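Local coordinates for probable transcriptional regulator, TetR family protein (Rhodococcus sp., PDB 3BJB) that probably binds DNA at cis-regulatory sites and controls transcription as a member of the TetR family of regulators, at residues E29-L34 and T67-A72. Residues are numbered along the deposited sequence; the frame is centred on the assembly and turned at random.
Sequences EAAIEL and THLFVA. With SO4 (sulfate ion), chain L.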
loop_
_atom_site.group_PDB
_atom_site.type_symbol
_atom_site.label_atom_id
_atom_site.label_comp_id
_atom_site.label_asym_id
_atom_site.label_seq_id
_atom_site.Cartn_x
_atom_site.Cartn_y
_atom_site.Cartn_z
ATOM N N GLU B 29 1.539 23.061 7.626
ATOM C CA GLU B 29 2.046 23.030 8.990
ATOM C C GLU B 29 1.028 22.365 9.897
ATOM O O GLU B 29 1.295 21.293 10.482
ATOM C CB GLU B 29 2.288 24.453 9.482
ATOM C CG GLU B 29 3.578 24.663 10.268
ATOM C CD GLU B 29 4.805 24.568 9.384
ATOM O OE1 GLU B 29 5.586 25.540 9.354
ATOM O OE2 GLU B 29 4.977 23.523 8.707
ATOM N N ALA B 30 -0.146 22.992 9.961
ATOM C CA ALA B 30 -1.228 22.593 10.848
ATOM C C ALA B 30 -1.717 21.188 10.570
ATOM O O ALA B 30 -2.055 20.451 11.500
ATOM C CB ALA B 30 -2.372 23.558 10.732
ATOM N N ALA B 31 -1.761 20.826 9.288
ATOM C CA ALA B 31 -2.185 19.511 8.875
ATOM C C ALA B 31 -1.244 18.506 9.531
ATOM O O ALA B 31 -1.719 17.557 10.212
ATOM C CB ALA B 31 -2.196 19.402 7.387
ATOM N N ILE B 32 0.066 18.776 9.410
ATOM C CA ILE B 32 1.124 17.945 10.007
ATOM C C ILE B 32 0.976 17.709 11.531
ATOM O O ILE B 32 1.044 16.551 11.977
ATOM C CB ILE B 32 2.547 18.459 9.643
ATOM C CG1 ILE B 32 2.830 18.221 8.161
ATOM C CG2 ILE B 32 3.636 17.782 10.509
ATOM C CD1 ILE B 32 3.821 19.191 7.584
ATOM N N GLU B 33 0.757 18.773 12.303
ATOM C CA GLU B 33 0.489 18.669 13.749
ATOM C C GLU B 33 -0.750 17.856 14.096
ATOM O O GLU B 33 -0.759 17.105 15.078
ATOM C CB GLU B 33 0.255 20.037 14.395
ATOM C CG GLU B 33 0.872 21.218 13.711
ATOM C CD GLU B 33 1.116 22.330 14.694
ATOM O OE1 GLU B 33 0.190 23.157 14.909
ATOM O OE2 GLU B 33 2.220 22.350 15.283
ATOM N N LEU B 34 -1.817 18.023 13.328
ATOM C CA LEU B 34 -3.019 17.265 13.646
ATOM C C LEU B 34 -2.863 15.786 13.340
ATOM O O LEU B 34 -3.257 14.934 14.138
ATOM C CB LEU B 34 -4.257 17.890 13.022
ATOM C CG LEU B 34 -4.660 19.043 13.954
ATOM C CD1 LEU B 34 -4.749 20.440 13.268
ATOM C CD2 LEU B 34 -5.923 18.667 14.706
ATOM N N THR B 67 -8.006 14.116 1.608
ATOM C CA THR B 67 -7.038 13.296 0.889
ATOM C C THR B 67 -6.181 14.188 -0.032
ATOM O O THR B 67 -4.984 13.919 -0.220
ATOM C CB THR B 67 -7.663 12.069 0.125
ATOM O OG1 THR B 67 -8.702 12.526 -0.708
ATOM C CG2 THR B 67 -8.279 11.028 1.065
ATOM N N HIS B 68 -6.765 15.276 -0.537
ATOM C CA HIS B 68 -5.983 16.273 -1.292
ATOM C C HIS B 68 -4.905 16.879 -0.410
ATOM O O HIS B 68 -3.744 16.994 -0.810
ATOM C CB HIS B 68 -6.842 17.450 -1.802
ATOM C CG HIS B 68 -7.686 17.146 -3.002
ATOM N ND1 HIS B 68 -8.887 16.469 -2.915
ATOM C CD2 HIS B 68 -7.534 17.489 -4.305
ATOM C CE1 HIS B 68 -9.424 16.381 -4.122
ATOM N NE2 HIS B 68 -8.625 16.993 -4.982
ATOM N N LEU B 69 -5.312 17.316 0.776
ATOM C CA LEU B 69 -4.412 17.996 1.680
ATOM C C LEU B 69 -3.239 17.099 2.046
ATOM O O LEU B 69 -2.081 17.499 1.876
ATOM C CB LEU B 69 -5.158 18.489 2.905
ATOM C CG LEU B 69 -4.346 18.970 4.086
ATOM C CD1 LEU B 69 -3.685 20.330 3.774
ATOM C CD2 LEU B 69 -5.305 19.063 5.275
ATOM N N PHE B 70 -3.518 15.871 2.494
ATOM C CA PHE B 70 -2.423 14.970 2.858
ATOM C C PHE B 70 -1.531 14.448 1.722
ATOM O O PHE B 70 -0.399 14.039 1.950
ATOM C CB PHE B 70 -2.922 13.878 3.769
ATOM C CG PHE B 70 -3.251 14.378 5.091
ATOM C CD1 PHE B 70 -2.246 14.730 5.968
ATOM C CD2 PHE B 70 -4.583 14.549 5.470
ATOM C CE1 PHE B 70 -2.559 15.239 7.238
ATOM C CE2 PHE B 70 -4.901 15.047 6.734
ATOM C CZ PHE B 70 -3.886 15.401 7.607
ATOM N N VAL B 71 -2.026 14.515 0.500
ATOM C CA VAL B 71 -1.202 14.267 -0.666
ATOM C C VAL B 71 -0.235 15.426 -0.855
ATOM O O VAL B 71 0.950 15.214 -1.087
ATOM C CB VAL B 71 -2.063 14.069 -1.912
ATOM C CG1 VAL B 71 -1.220 14.255 -3.186
ATOM C CG2 VAL B 71 -2.715 12.689 -1.876
ATOM N N ALA B 72 -0.734 16.651 -0.728
ATOM C CA ALA B 72 0.123 17.837 -0.752
ATOM C C ALA B 72 1.109 17.833 0.421
ATOM O O ALA B 72 2.216 18.332 0.273
ATOM C CB ALA B 72 -0.714 19.118 -0.739
HETATM S S SO4 L . -11.761 12.115 2.758
HETATM O O1 SO4 L . -11.137 10.799 2.923
HETATM O O2 SO4 L . -11.030 12.853 1.722
HETATM O O3 SO4 L . -13.171 11.951 2.372
HETATM O O4 SO4 L . -11.716 12.828 4.039
#
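The amide of Thr67, in the opening turn of helix 66-86, donates to sulfate O2, with 3.3 Å between Thr67 N and that oxygen and 155° at the hydrogen. An amide in a helix's first turn has no carbonyl of an earlier turn to bond, and here an anion, probably from the crystallisation liquor, takes that place. CG2 of Thr67 also lies against the sulfate, 3.4 Å from its O2, while OG1 makes a weak hydrogen bond with Ser65, whose OG is bonded to His68 ND1 as well.

Beyond this polar end, the two helices meet in a small, buried contact, mostly between hydrocarbon groups. The methyl of Ala31 points at helix 66-86 and meets the branched end of Leu69, with 3.8 Å between Ala31 CB and Leu69 CD2; CD1 and CG of the leucine lie scarcely farther from the same methyl. The side chain of Leu69 already leaves its helix toward Ala31, and with CG anti to the backbone N (chi1 168°) its two methyls are carried on to the alanine. Helices 45-51 and 56-62, which carry the predicted helix-turn-helix, lie between the two in the chain, and the contact ties helix 22-37 of the TetR-type DNA-binding domain to helix 66-86, which in this family runs from that domain on toward the C-terminal regulatory domain. Leu69 also packs on Met45 of helix 45-51 and on Phe63, and Leu34 on Glu47 and Arg51.

The side chain of Phe70 leaves helix 66-86 to one side of helix 22-37, and the outer part of the ring, CE1 and CZ, comes up to it. The carbonyl oxygen of Ala31 lies at the ring's edge, near the ring plane, and Phe70 CE1 is 3.9 Å from Ala31 O. The same CE1 comes within 4.2 Å of Ala31 CB, while elsewhere Phe70 touches Ser123 of helix 114-126.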